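Long-range contacts in FYVE, RhoGEF and PH domain-containing protein 5 (Homo sapiens, PDB 3MPX), which activates the small GTPase CDC42 by exchanging its bound GDP for GTP, and mediates VEGF-induced CDC42 activation: residues 21-26 with 181-186; 51-56 with 71-76; 57-62 with 139-144. One frame throughout, in Å; residues are numbered along the deposited sequence.

Contact 1: 21-26 with 181-186; sequences SRALVI and TDYLNN
Ala23 and Tyr183 bring two backbones within 5.3 Å, CA of Ala23 to CA of Tyr183, where the start of helix 21-59 passes the C-terminal end of helix 162-184 running in roughly the opposite direction. The small side chain of Ala23 suits so close an approach: its CB points at the other helix and lies 4.0 Å from CE1 of Tyr183. The carbonyl oxygen of Ala23 meets the same ring at its edge and in its plane. With CG anti to the backbone N (chi1 -178°), Tyr183 carries this ring past the point of closest approach, where Trp100 and Val106 touch it and its hydroxyl is hydrogen-bonded to Glu193. Ile26 works with both branches. Its CG2 sits 3.9 Å from CB of Tyr183, while CD1, at the end of the longer branch, reaches the backbone oxygen of Asp182 and lies 3.5 Å from ND2 of Asn186. The carboxylate of Asp182 finds its partner elsewhere, in His229. Asn186 sets its CB against Ala23 and its amide across Arg22 and Ile26. ND2 turns back along its own chain to give a weak hydrogen bond to O of Asp182, 2.8 Å long but bent to 123°. OD1 instead faces the aliphatic part of Arg22, 3.3 Å from its CB, and the guanidinium plane stands 63° from that of the amide. In Dbl homology (DH) domains the first helix carries conserved region 1 and the helix corresponding to 162-184 carries conserved region 3, so the contact joins the ends of the two helices that carry these regions. No hydrogen bond spans it: methyl groups, ring edge and amide meet by packing, while the carboxylate of Asp182 and the hydroxyl of Tyr183 find partners elsewhere in the chain.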
ATOM      1  N   SER A  21     -11.894 -23.016  -5.155  1.00 16.98           N
ATOM      2  CA  SER A  21     -11.745 -22.860  -3.697  1.00 16.32           C
ATOM      3  C   SER A  21     -10.812 -21.666  -3.512  1.00 19.44           C
ATOM      4  O   SER A  21     -11.042 -20.795  -2.672  1.00 19.76           O
ATOM      5  CB  SER A  21     -11.098 -24.104  -3.070  1.00 19.19           C
ATOM      6  OG  SER A  21     -11.951 -25.235  -2.961  1.00 24.84           O
ATOM      7  N   ARG A  22      -9.775 -21.625  -4.342  1.00 15.84           N
ATOM      8  CA  ARG A  22      -8.768 -20.586  -4.375  1.00 15.83           C
ATOM      9  C   ARG A  22      -9.400 -19.215  -4.615  1.00 22.43           C
ATOM     10  O   ARG A  22      -9.092 -18.289  -3.864  1.00 23.23           O
ATOM     11  CB  ARG A  22      -7.696 -20.928  -5.408  1.00 12.87           C
ATOM     12  CG  ARG A  22      -6.492 -21.612  -4.778  1.00 16.61           C
ATOM     13  CD  ARG A  22      -5.524 -22.171  -5.795  1.00 27.77           C
ATOM     14  NE  ARG A  22      -6.118 -23.297  -6.518  1.00 38.39           N
ATOM     15  CZ  ARG A  22      -5.568 -23.889  -7.572  1.00 42.35           C
ATOM     16  NH1 ARG A  22      -4.401 -23.470  -8.042  1.00 26.35           N
ATOM     17  NH2 ARG A  22      -6.188 -24.896  -8.173  1.00 18.61           N
ATOM     18  N   ALA A  23     -10.348 -19.109  -5.575  1.00 19.21           N
ATOM     19  CA  ALA A  23     -11.056 -17.853  -5.855  1.00 18.65           C
ATOM     20  C   ALA A  23     -12.075 -17.551  -4.746  1.00 23.91           C
ATOM     21  O   ALA A  23     -12.325 -16.385  -4.437  1.00 23.82           O
ATOM     22  CB  ALA A  23     -11.741 -17.925  -7.207  1.00 18.93           C
ATOM     23  N   LEU A  24     -12.634 -18.608  -4.117  1.00 20.29           N
ATOM     24  CA  LEU A  24     -13.583 -18.449  -3.019  1.00 18.77           C
ATOM     25  C   LEU A  24     -12.892 -17.799  -1.807  1.00 23.99           C
ATOM     26  O   LEU A  24     -13.445 -16.849  -1.245  1.00 26.81           O
ATOM     27  CB  LEU A  24     -14.265 -19.785  -2.646  1.00 17.50           C
ATOM     28  CG  LEU A  24     -15.171 -19.806  -1.387  1.00 20.19           C
ATOM     29  CD1 LEU A  24     -16.263 -18.711  -1.422  1.00 18.89           C
ATOM     30  CD2 LEU A  24     -15.792 -21.163  -1.205  1.00 21.22           C
ATOM     31  N   VAL A  25     -11.689 -18.271  -1.439  1.00 16.53           N
ATOM     32  CA  VAL A  25     -10.931 -17.741  -0.306  1.00 15.48           C
ATOM     33  C   VAL A  25     -10.494 -16.267  -0.563  1.00 20.35           C
ATOM     34  O   VAL A  25     -10.390 -15.483   0.390  1.00 20.45           O
ATOM     35  CB  VAL A  25      -9.741 -18.688   0.010  1.00 18.59           C
ATOM     36  CG1 VAL A  25      -8.567 -17.963   0.660  1.00 18.42           C
ATOM     37  CG2 VAL A  25     -10.192 -19.850   0.870  1.00 18.09           C
ATOM     38  N   ILE A  26     -10.235 -15.900  -1.836  1.00 16.44           N
ATOM     39  CA  ILE A  26      -9.821 -14.541  -2.191  1.00 16.37           C
ATOM     40  C   ILE A  26     -11.017 -13.551  -2.029  1.00 21.38           C
ATOM     41  O   ILE A  26     -10.814 -12.444  -1.529  1.00 21.77           O
ATOM     42  CB  ILE A  26      -9.151 -14.496  -3.591  1.00 19.01           C
ATOM     43  CG1 ILE A  26      -7.813 -15.271  -3.555  1.00 18.63           C
ATOM     44  CG2 ILE A  26      -8.931 -13.045  -4.072  1.00 20.02           C
ATOM     45  CD1 ILE A  26      -7.323 -15.774  -4.874  1.00 20.31           C
ATOM     46  N   THR A 181      -6.007  -9.524  -9.097  1.00 18.97           N
ATOM     47  CA  THR A 181      -5.043 -10.251  -9.929  1.00 18.06           C
ATOM     48  C   THR A 181      -4.914 -11.695  -9.400  1.00 23.62           C
ATOM     49  O   THR A 181      -4.814 -12.611 -10.205  1.00 25.38           O
ATOM     50  CB  THR A 181      -3.741  -9.483 -10.015  1.00 13.93           C
ATOM     51  OG1 THR A 181      -4.046  -8.233 -10.638  1.00  7.63           O
ATOM     52  CG2 THR A 181      -2.668 -10.231 -10.796  1.00  8.05           C
ATOM     53  N   ASP A 182      -4.984 -11.912  -8.073  1.00 19.77           N
ATOM     54  CA  ASP A 182      -4.944 -13.271  -7.541  1.00 20.02           C
ATOM     55  C   ASP A 182      -6.275 -13.986  -7.817  1.00 23.47           C
ATOM     56  O   ASP A 182      -6.306 -15.202  -7.988  1.00 22.91           O
ATOM     57  CB  ASP A 182      -4.580 -13.278  -6.057  1.00 22.60           C
ATOM     58  CG  ASP A 182      -3.080 -13.368  -5.854  1.00 50.13           C
ATOM     59  OD1 ASP A 182      -2.597 -14.456  -5.459  1.00 53.71           O
ATOM     60  OD2 ASP A 182      -2.378 -12.368  -6.144  1.00 62.05           O
ATOM     61  N   TYR A 183      -7.361 -13.213  -7.908  1.00 18.98           N
ATOM     62  CA  TYR A 183      -8.694 -13.706  -8.206  1.00 17.64           C
ATOM     63  C   TYR A 183      -8.789 -14.149  -9.664  1.00 20.32           C
ATOM     64  O   TYR A 183      -9.359 -15.200  -9.938  1.00 18.93           O
ATOM     65  CB  TYR A 183      -9.712 -12.607  -7.905  1.00 17.96           C
ATOM     66  CG  TYR A 183     -11.148 -13.004  -8.139  1.00 18.77           C
ATOM     67  CD1 TYR A 183     -11.796 -13.895  -7.282  1.00 19.38           C
ATOM     68  CD2 TYR A 183     -11.891 -12.430  -9.166  1.00 20.14           C
ATOM     69  CE1 TYR A 183     -13.140 -14.221  -7.458  1.00 18.03           C
ATOM     70  CE2 TYR A 183     -13.239 -12.752  -9.354  1.00 21.20           C
ATOM     71  CZ  TYR A 183     -13.855 -13.656  -8.504  1.00 24.48           C
ATOM     72  OH  TYR A 183     -15.173 -13.979  -8.698  1.00 23.26           O
ATOM     73  N   LEU A 184      -8.204 -13.362 -10.585  1.00 17.55           N
ATOM     74  CA  LEU A 184      -8.216 -13.617 -12.032  1.00 17.57           C
ATOM     75  C   LEU A 184      -7.448 -14.898 -12.386  1.00 24.11           C
ATOM     76  O   LEU A 184      -7.905 -15.652 -13.259  1.00 24.98           O
ATOM     77  CB  LEU A 184      -7.641 -12.385 -12.783  1.00 17.05           C
ATOM     78  CG  LEU A 184      -7.592 -12.379 -14.344  1.00 18.66           C
ATOM     79  CD1 LEU A 184      -8.857 -11.810 -14.955  1.00 16.30           C
ATOM     80  CD2 LEU A 184      -6.374 -11.615 -14.836  1.00 17.44           C
ATOM     81  N   ASN A 185      -6.296 -15.149 -11.704  1.00 20.60           N
ATOM     82  CA  ASN A 185      -5.438 -16.327 -11.930  1.00 20.03           C
ATOM     83  C   ASN A 185      -6.131 -17.652 -11.595  1.00 23.04           C
ATOM     84  O   ASN A 185      -5.676 -18.705 -12.042  1.00 22.55           O
ATOM     85  CB  ASN A 185      -4.126 -16.231 -11.162  1.00 15.90           C
ATOM     86  CG  ASN A 185      -3.279 -15.057 -11.521  1.00 34.77           C
ATOM     87  OD1 ASN A 185      -3.377 -14.484 -12.605  1.00 28.20           O
ATOM     88  ND2 ASN A 185      -2.451 -14.648 -10.580  1.00 32.23           N
ATOM     89  N   ASN A 186      -7.218 -17.596 -10.826  1.00 18.56           N
ATOM     90  CA  ASN A 186      -7.979 -18.776 -10.464  1.00 17.92           C
ATOM     91  C   ASN A 186      -9.301 -18.865 -11.218  1.00 22.86           C
ATOM     92  O   ASN A 186     -10.052 -19.818 -11.010  1.00 22.51           O
ATOM     93  CB  ASN A 186      -8.198 -18.817  -8.975  1.00 13.78           C
ATOM     94  CG  ASN A 186      -6.920 -18.964  -8.230  1.00 23.75           C
ATOM     95  OD1 ASN A 186      -6.274 -20.016  -8.235  1.00 19.63           O
ATOM     96  ND2 ASN A 186      -6.547 -17.915  -7.548  1.00 16.48           N
TER

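Contact 2: 51-56 with 71-76; sequences AVMRAL and ELRQGL
Val52 opens the contact by meeting Leu76 at about a right angle, CG1 of Val52 3.7 Å from CD1 of Leu76. The helices that bear them run nearly antiparallel, at 156°, with the axes of the two short segments 11.0 Å apart, a spacing that larger side chains must bridge. Leu144 of helix 142-152 also packs on Val52, so the valine belongs to a buried layer shared by three helices. One residue on, Met53 (present as selenomethionine) is bent at chi2 and chi3, which curls its terminal methyl toward Arg73: CE of Met53 comes 4.1 Å from NE of Arg73, at the edge of the guanidinium. A helical turn beyond Val52, Leu56 reaches in three directions. Its CD1 lies 3.8 Å from CB of Leu72, its CD2 touches CD1 of Leu72, and its CB lies over one face of the Arg73 guanidinium, offset toward the rim and 3.8 Å from NH2 of Arg73. Leu56 and Arg73 slide past each other in opposite directions, and the arginine, extended from CG to NE (chi3 175°), reaches over to the end of helix 21-59. There NH2 forms salt bridges with Asp57 and Asp60, while NH1 pairs with Glu70 on its own helix. With a leucine in place of Arg73, Asp57 and Asp60 would probably lose the cation they share. Within the helical bundle of the DH domain, the contact thus joins two successive helices of the chain through an apolar strip of Val52, Leu56, Leu72 and Leu76, bordered by an arginine whose stem and guanidinium face serve packing while its nitrogens serve charge.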
ATOM      1  N   ALA A  51     -14.354  16.351  13.132  1.00 21.09           N
ATOM      2  CA  ALA A  51     -13.626  17.246  14.037  1.00 20.83           C
ATOM      3  C   ALA A  51     -13.006  18.448  13.314  1.00 26.10           C
ATOM      4  O   ALA A  51     -12.967  19.546  13.876  1.00 25.41           O
ATOM      5  CB  ALA A  51     -12.559  16.475  14.794  1.00 21.31           C
ATOM      6  N   VAL A  52     -12.540  18.244  12.071  1.00 23.91           N
ATOM      7  CA  VAL A  52     -11.946  19.313  11.269  1.00 24.27           C
ATOM      8  C   VAL A  52     -13.064  20.225  10.724  1.00 31.10           C
ATOM      9  O   VAL A  52     -12.918  21.449  10.786  1.00 30.20           O
ATOM     10  CB  VAL A  52     -10.985  18.784  10.184  1.00 27.20           C
ATOM     11  CG1 VAL A  52     -10.288  19.928   9.467  1.00 26.52           C
ATOM     12  CG2 VAL A  52      -9.948  17.843  10.798  1.00 26.94           C
HETATM   13  N   MSE A  53     -14.206  19.643  10.278  1.00 30.13           N
HETATM   14  CA  MSE A  53     -15.358  20.430   9.817  1.00 31.00           C
HETATM   15  C   MSE A  53     -15.839  21.341  10.964  1.00 33.15           C
HETATM   16  O   MSE A  53     -15.969  22.552  10.759  1.00 32.24           O
HETATM   17  CB  MSE A  53     -16.493  19.544   9.283  1.00 34.31           C
HETATM   18  CG  MSE A  53     -16.172  18.874   7.942  1.00 43.88           C
HETATM   19 SE   MSE A  53     -15.460  20.057   6.520  1.00 54.99          SE
HETATM   20  CE  MSE A  53     -17.181  20.767   5.871  1.00 51.67           C
ATOM     21  N   ARG A  54     -15.982  20.769  12.189  1.00 27.81           N
ATOM     22  CA  ARG A  54     -16.365  21.489  13.410  1.00 26.69           C
ATOM     23  C   ARG A  54     -15.401  22.653  13.664  1.00 29.32           C
ATOM     24  O   ARG A  54     -15.860  23.781  13.856  1.00 30.37           O
ATOM     25  CB  ARG A  54     -16.414  20.550  14.637  1.00 25.11           C
ATOM     26  CG  ARG A  54     -17.717  19.790  14.796  1.00 28.64           C
ATOM     27  CD  ARG A  54     -17.720  18.941  16.054  1.00 32.40           C
ATOM     28  NE  ARG A  54     -17.257  17.575  15.798  1.00 37.27           N
ATOM     29  CZ  ARG A  54     -16.356  16.929  16.535  1.00 48.65           C
ATOM     30  NH1 ARG A  54     -16.004  15.688  16.223  1.00 28.45           N
ATOM     31  NH2 ARG A  54     -15.797  17.520  17.590  1.00 32.96           N
ATOM     32  N   ALA A  55     -14.080  22.399  13.599  1.00 23.44           N
ATOM     33  CA  ALA A  55     -13.071  23.445  13.793  1.00 22.45           C
ATOM     34  C   ALA A  55     -13.185  24.532  12.723  1.00 25.36           C
ATOM     35  O   ALA A  55     -13.386  25.688  13.082  1.00 25.85           O
ATOM     36  CB  ALA A  55     -11.668  22.848  13.800  1.00 22.95           C
ATOM     37  N   LEU A  56     -13.092  24.163  11.414  1.00 20.17           N
ATOM     38  CA  LEU A  56     -13.156  25.091  10.272  1.00 18.25           C
ATOM     39  C   LEU A  56     -14.415  25.969  10.312  1.00 22.44           C
ATOM     40  O   LEU A  56     -14.302  27.169  10.060  1.00 20.79           O
ATOM     41  CB  LEU A  56     -13.006  24.366   8.913  1.00 17.07           C
ATOM     42  CG  LEU A  56     -11.654  23.676   8.603  1.00 19.09           C
ATOM     43  CD1 LEU A  56     -11.707  22.935   7.274  1.00 17.70           C
ATOM     44  CD2 LEU A  56     -10.501  24.658   8.602  1.00 20.10           C
ATOM     45  N   GLU A  71     -10.019  25.208   0.479  1.00 16.17           N
ATOM     46  CA  GLU A  71      -9.275  24.122  -0.129  1.00 15.09           C
ATOM     47  C   GLU A  71      -9.300  22.926   0.810  1.00 20.47           C
ATOM     48  O   GLU A  71      -9.613  21.828   0.350  1.00 20.68           O
ATOM     49  CB  GLU A  71      -7.865  24.573  -0.505  1.00 16.23           C
ATOM     50  CG  GLU A  71      -7.841  25.370  -1.809  1.00 27.90           C
ATOM     51  CD  GLU A  71      -6.518  25.917  -2.320  1.00 59.09           C
ATOM     52  OE1 GLU A  71      -5.442  25.434  -1.894  1.00 57.77           O
ATOM     53  OE2 GLU A  71      -6.569  26.825  -3.181  1.00 63.25           O
ATOM     54  N   LEU A  72      -9.119  23.141   2.141  1.00 17.37           N
ATOM     55  CA  LEU A  72      -9.253  22.057   3.126  1.00 17.34           C
ATOM     56  C   LEU A  72     -10.650  21.406   3.043  1.00 22.08           C
ATOM     57  O   LEU A  72     -10.760  20.180   2.957  1.00 21.84           O
ATOM     58  CB  LEU A  72      -9.031  22.573   4.538  1.00 17.43           C
ATOM     59  CG  LEU A  72      -7.606  22.591   5.009  1.00 23.19           C
ATOM     60  CD1 LEU A  72      -7.417  23.635   6.099  1.00 23.27           C
ATOM     61  CD2 LEU A  72      -7.149  21.202   5.438  1.00 26.55           C
ATOM     62  N   ARG A  73     -11.704  22.242   3.009  1.00 17.91           N
ATOM     63  CA  ARG A  73     -13.090  21.803   2.900  1.00 17.49           C
ATOM     64  C   ARG A  73     -13.373  20.956   1.636  1.00 20.12           C
ATOM     65  O   ARG A  73     -14.155  19.998   1.713  1.00 20.21           O
ATOM     66  CB  ARG A  73     -14.021  23.022   2.937  1.00 18.21           C
ATOM     67  CG  ARG A  73     -14.317  23.504   4.332  1.00 25.06           C
ATOM     68  CD  ARG A  73     -15.576  24.317   4.352  1.00 24.46           C
ATOM     69  NE  ARG A  73     -15.954  24.711   5.710  1.00 24.91           N
ATOM     70  CZ  ARG A  73     -15.665  25.886   6.250  1.00 38.83           C
ATOM     71  NH1 ARG A  73     -14.960  26.784   5.568  1.00 30.53           N
ATOM     72  NH2 ARG A  73     -16.066  26.172   7.480  1.00 26.65           N
ATOM     73  N   GLN A  74     -12.743  21.312   0.484  1.00 14.33           N
ATOM     74  CA  GLN A  74     -12.939  20.614  -0.796  1.00 13.27           C
ATOM     75  C   GLN A  74     -12.327  19.209  -0.751  1.00 17.33           C
ATOM     76  O   GLN A  74     -13.039  18.246  -0.981  1.00 16.15           O
ATOM     77  CB  GLN A  74     -12.416  21.460  -1.985  1.00 13.49           C
ATOM     78  CG  GLN A  74     -13.050  21.177  -3.361  1.00 16.55           C
ATOM     79  CD  GLN A  74     -14.536  20.837  -3.393  1.00 34.98           C
ATOM     80  OE1 GLN A  74     -14.925  19.715  -3.722  1.00 28.27           O
ATOM     81  NE2 GLN A  74     -15.406  21.783  -3.067  1.00 28.83           N
ATOM     82  N   GLY A  75     -11.052  19.116  -0.366  1.00 15.41           N
ATOM     83  CA  GLY A  75     -10.311  17.868  -0.202  1.00 14.92           C
ATOM     84  C   GLY A  75     -10.931  16.975   0.848  1.00 19.23           C
ATOM     85  O   GLY A  75     -10.989  15.760   0.669  1.00 20.17           O
ATOM     86  N   LEU A  76     -11.451  17.566   1.928  1.00 15.43           N
ATOM     87  CA  LEU A  76     -12.118  16.812   3.004  1.00 14.49           C
ATOM     88  C   LEU A  76     -13.507  16.333   2.619  1.00 14.57           C
ATOM     89  O   LEU A  76     -13.997  15.418   3.256  1.00 12.20           O
ATOM     90  CB  LEU A  76     -12.204  17.636   4.305  1.00 14.42           C
ATOM     91  CG  LEU A  76     -10.925  17.681   5.139  1.00 18.40           C
ATOM     92  CD1 LEU A  76     -10.830  18.947   5.914  1.00 18.63           C
ATOM     93  CD2 LEU A  76     -10.850  16.521   6.062  1.00 19.07           C
TER

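Contact 3: 57-62 with 139-144; sequences DDMDHE and LHSPRL
Asp58 and Arg143 make the one salt bridge of this contact, NE of Arg143 donating to OD2 of Asp58 over 2.8 Å at an N-H...O angle of 157°. The carboxylate oxygen lies at the edge of the guanidinium, in its plane, and receives the proton on its anti lone pair, the one facing away from OD1; the two flat groups are themselves turned 48° apart. CG of Arg143, anti to the backbone N (chi1 -171°), starts the stem toward Asp58, and the bend at chi2 turns NE to the carboxylate. Both residues are near solvent, whereas the neighbouring Met59, a selenomethionine, is buried. Bent at chi3, its chain swings CE across the start of helix 142-152, where the methyl lies 3.5 Å from CB of Leu144 and 3.8 Å from CG of Arg143. The selenium passes 3.5 Å from OG of Ser141. That hydroxyl has its own task in a classical helix N-cap: OG of Ser141 accepts a hydrogen bond from N of Leu144, 3.1 Å long, satisfying an amide that the first turn of a helix cannot pair internally. The methyl of Met59 thus packs against the first turn of this capped helix of the DH domain. Met59 also begins a type I beta turn that reaches Glu62, closed by a 3.1 Å hydrogen bond from N of Glu62 to O of Met59. Further out, Ala55, a turn earlier on helix 21-59, touches the side chain of Arg143. Leu144 lies deeper: Leu56 packs on it from helix 21-59, and Leu134, Asn137 and Cys138 from helix 117-138. Within the turn, Asp60 is bridged to Arg69 and Arg73 of helix 66-98.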
ATOM      1  N   ASP A  57     -15.585  25.398  10.723  1.00 21.29           N
ATOM      2  CA  ASP A  57     -16.852  26.132  10.915  1.00 21.98           C
ATOM      3  C   ASP A  57     -16.692  27.250  11.959  1.00 27.78           C
ATOM      4  O   ASP A  57     -17.278  28.326  11.775  1.00 28.56           O
ATOM      5  CB  ASP A  57     -18.006  25.203  11.333  1.00 24.05           C
ATOM      6  CG  ASP A  57     -18.564  24.270  10.260  1.00 40.13           C
ATOM      7  OD1 ASP A  57     -18.385  24.564   9.048  1.00 41.54           O
ATOM      8  OD2 ASP A  57     -19.197  23.252  10.630  1.00 47.15           O
ATOM      9  N   ASP A  58     -15.872  27.012  13.031  1.00 23.81           N
ATOM     10  CA  ASP A  58     -15.589  28.007  14.080  1.00 23.07           C
ATOM     11  C   ASP A  58     -14.665  29.103  13.543  1.00 29.78           C
ATOM     12  O   ASP A  58     -14.808  30.282  13.895  1.00 28.25           O
ATOM     13  CB  ASP A  58     -14.926  27.353  15.303  1.00 23.71           C
ATOM     14  CG  ASP A  58     -15.773  26.439  16.166  1.00 25.86           C
ATOM     15  OD1 ASP A  58     -17.009  26.554  16.119  1.00 25.51           O
ATOM     16  OD2 ASP A  58     -15.189  25.654  16.946  1.00 29.55           O
HETATM   17  N   MSE A  59     -13.698  28.699  12.703  1.00 30.08           N
HETATM   18  CA  MSE A  59     -12.686  29.584  12.121  1.00 31.43           C
HETATM   19  C   MSE A  59     -13.251  30.526  11.095  1.00 35.56           C
HETATM   20  O   MSE A  59     -12.595  31.514  10.758  1.00 35.71           O
HETATM   21  CB  MSE A  59     -11.537  28.796  11.519  1.00 34.55           C
HETATM   22  CG  MSE A  59     -10.723  28.055  12.541  1.00 43.41           C
HETATM   23 SE   MSE A  59      -9.555  26.814  11.620  1.00 53.81          SE
HETATM   24  CE  MSE A  59     -10.054  25.370  12.502  1.00 50.86           C
ATOM     25  N   ASP A  60     -14.471  30.254  10.606  1.00 31.37           N
ATOM     26  CA  ASP A  60     -15.126  31.155   9.665  1.00 30.71           C
ATOM     27  C   ASP A  60     -15.276  32.551  10.295  1.00 34.81           C
ATOM     28  O   ASP A  60     -15.021  33.547   9.620  1.00 34.76           O
ATOM     29  CB  ASP A  60     -16.479  30.587   9.232  1.00 32.17           C
ATOM     30  CG  ASP A  60     -16.377  29.414   8.272  1.00 37.43           C
ATOM     31  OD1 ASP A  60     -15.578  29.499   7.309  1.00 35.96           O
ATOM     32  OD2 ASP A  60     -17.140  28.438   8.447  1.00 42.34           O
ATOM     33  N   HIS A  61     -15.570  32.596  11.620  1.00 31.33           N
ATOM     34  CA  HIS A  61     -15.753  33.790  12.458  1.00 30.59           C
ATOM     35  C   HIS A  61     -14.453  34.354  13.089  1.00 33.43           C
ATOM     36  O   HIS A  61     -14.537  35.361  13.794  1.00 33.85           O
ATOM     37  CB  HIS A  61     -16.767  33.497  13.575  1.00 31.46           C
ATOM     38  CG  HIS A  61     -17.968  32.742  13.115  1.00 35.33           C
ATOM     39  ND1 HIS A  61     -18.209  31.447  13.540  1.00 37.37           N
ATOM     40  CD2 HIS A  61     -18.932  33.104  12.236  1.00 37.36           C
ATOM     41  CE1 HIS A  61     -19.317  31.070  12.926  1.00 36.99           C
ATOM     42  NE2 HIS A  61     -19.788  32.036  12.132  1.00 37.38           N
ATOM     43  N   GLU A  62     -13.268  33.748  12.833  1.00 28.63           N
ATOM     44  CA  GLU A  62     -11.969  34.219  13.368  1.00 42.52           C
ATOM     45  C   GLU A  62     -11.821  35.751  13.330  1.00 62.30           C
ATOM     46  O   GLU A  62     -12.345  36.395  12.423  1.00 15.81           O
ATOM     47  CB  GLU A  62     -10.784  33.584  12.615  1.00 43.59           C
ATOM     48  CG  GLU A  62     -10.342  32.232  13.150  1.00 52.80           C
ATOM     49  CD  GLU A  62      -9.129  31.593  12.488  1.00 72.77           C
ATOM     50  OE1 GLU A  62      -8.577  30.635  13.083  1.00 64.14           O
ATOM     51  OE2 GLU A  62      -8.720  32.050  11.393  1.00 57.96           O
ATOM     52  N   LEU A 139       0.114  25.027  12.615  1.00 21.10           N
ATOM     53  CA  LEU A 139       1.208  25.789  13.217  1.00 20.97           C
ATOM     54  C   LEU A 139       0.808  27.203  13.696  1.00 28.82           C
ATOM     55  O   LEU A 139       1.602  27.850  14.385  1.00 29.46           O
ATOM     56  CB  LEU A 139       2.396  25.928  12.232  1.00 20.24           C
ATOM     57  CG  LEU A 139       2.998  24.676  11.561  1.00 23.11           C
ATOM     58  CD1 LEU A 139       3.986  25.089  10.501  1.00 23.29           C
ATOM     59  CD2 LEU A 139       3.689  23.755  12.555  1.00 19.71           C
ATOM     60  N   HIS A 140      -0.373  27.706  13.296  1.00 26.28           N
ATOM     61  CA  HIS A 140      -0.827  29.045  13.665  1.00 26.55           C
ATOM     62  C   HIS A 140      -2.351  29.107  13.792  1.00 27.74           C
ATOM     63  O   HIS A 140      -2.957  30.166  13.610  1.00 26.05           O
ATOM     64  CB  HIS A 140      -0.292  30.096  12.670  1.00 28.59           C
ATOM     65  CG  HIS A 140      -0.693  29.860  11.251  1.00 33.28           C
ATOM     66  ND1 HIS A 140      -2.010  30.030  10.828  1.00 35.97           N
ATOM     67  CD2 HIS A 140       0.068  29.516  10.189  1.00 36.10           C
ATOM     68  CE1 HIS A 140      -2.009  29.762   9.532  1.00 35.90           C
ATOM     69  NE2 HIS A 140      -0.782  29.453   9.099  1.00 36.38           N
ATOM     70  N   SER A 141      -2.958  27.960  14.112  1.00 24.47           N
ATOM     71  CA  SER A 141      -4.393  27.804  14.295  1.00 24.32           C
ATOM     72  C   SER A 141      -4.678  26.868  15.479  1.00 27.73           C
ATOM     73  O   SER A 141      -4.901  25.672  15.272  1.00 28.05           O
ATOM     74  CB  SER A 141      -5.054  27.299  13.014  1.00 28.02           C
ATOM     75  OG  SER A 141      -6.409  26.934  13.218  1.00 36.93           O
ATOM     76  N   PRO A 142      -4.711  27.406  16.720  1.00 23.14           N
ATOM     77  CA  PRO A 142      -5.014  26.561  17.888  1.00 22.10           C
ATOM     78  C   PRO A 142      -6.230  25.641  17.698  1.00 21.06           C
ATOM     79  O   PRO A 142      -6.121  24.467  17.999  1.00 20.73           O
ATOM     80  CB  PRO A 142      -5.226  27.587  19.008  1.00 24.21           C
ATOM     81  CG  PRO A 142      -4.354  28.731  18.628  1.00 28.79           C
ATOM     82  CD  PRO A 142      -4.461  28.807  17.130  1.00 24.94           C
ATOM     83  N   ARG A 143      -7.341  26.148  17.143  1.00 14.49           N
ATOM     84  CA  ARG A 143      -8.572  25.390  16.858  1.00 12.23           C
ATOM     85  C   ARG A 143      -8.322  24.212  15.875  1.00 15.53           C
ATOM     86  O   ARG A 143      -8.797  23.099  16.127  1.00 15.13           O
ATOM     87  CB  ARG A 143      -9.656  26.344  16.310  1.00  5.91           C
ATOM     88  CG  ARG A 143     -11.053  25.752  16.172  1.00  5.76           C
ATOM     89  CD  ARG A 143     -11.735  25.509  17.509  1.00  8.90           C
ATOM     90  NE  ARG A 143     -12.740  24.451  17.431  1.00 14.45           N
ATOM     91  CZ  ARG A 143     -12.457  23.152  17.361  1.00 26.27           C
ATOM     92  NH1 ARG A 143     -11.198  22.741  17.314  1.00  4.59           N
ATOM     93  NH2 ARG A 143     -13.433  22.258  17.288  1.00 18.50           N
ATOM     94  N   LEU A 144      -7.611  24.460  14.752  1.00 11.08           N
ATOM     95  CA  LEU A 144      -7.315  23.391  13.809  1.00 11.03           C
ATOM     96  C   LEU A 144      -6.302  22.418  14.443  1.00 16.39           C
ATOM     97  O   LEU A 144      -6.466  21.194  14.304  1.00 18.22           O
ATOM     98  CB  LEU A 144      -6.814  23.930  12.459  1.00 11.16           C
ATOM     99  CG  LEU A 144      -6.762  22.905  11.304  1.00 15.88           C
ATOM    100  CD1 LEU A 144      -8.129  22.618  10.761  1.00 15.22           C
ATOM    101  CD2 LEU A 144      -5.870  23.389  10.181  1.00 19.77           C
TER

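Overall arrangement
All three contacts lie in the DH domain and share helix 21-59, contact 1 at its start and contacts 2 and 3 near its end. Contact 1 stands apart, its centre 40 Å from that of contact 2 and 49 Å from that of contact 3, on the opposite side of the chain's centre from the latter. Contacts 2 and 3, with centres 11 Å apart, touch, through the salt bridge of Arg73 NH2 to Asp60 OD2 (2.7 Å) and Ala55 CB lying 3.5 Å from Arg143 NH1. No GTPase is present; in relatives, conserved regions 1 and 3, carried by the two helices whose ends meet in contact 1, contribute to the GTPase-binding surface.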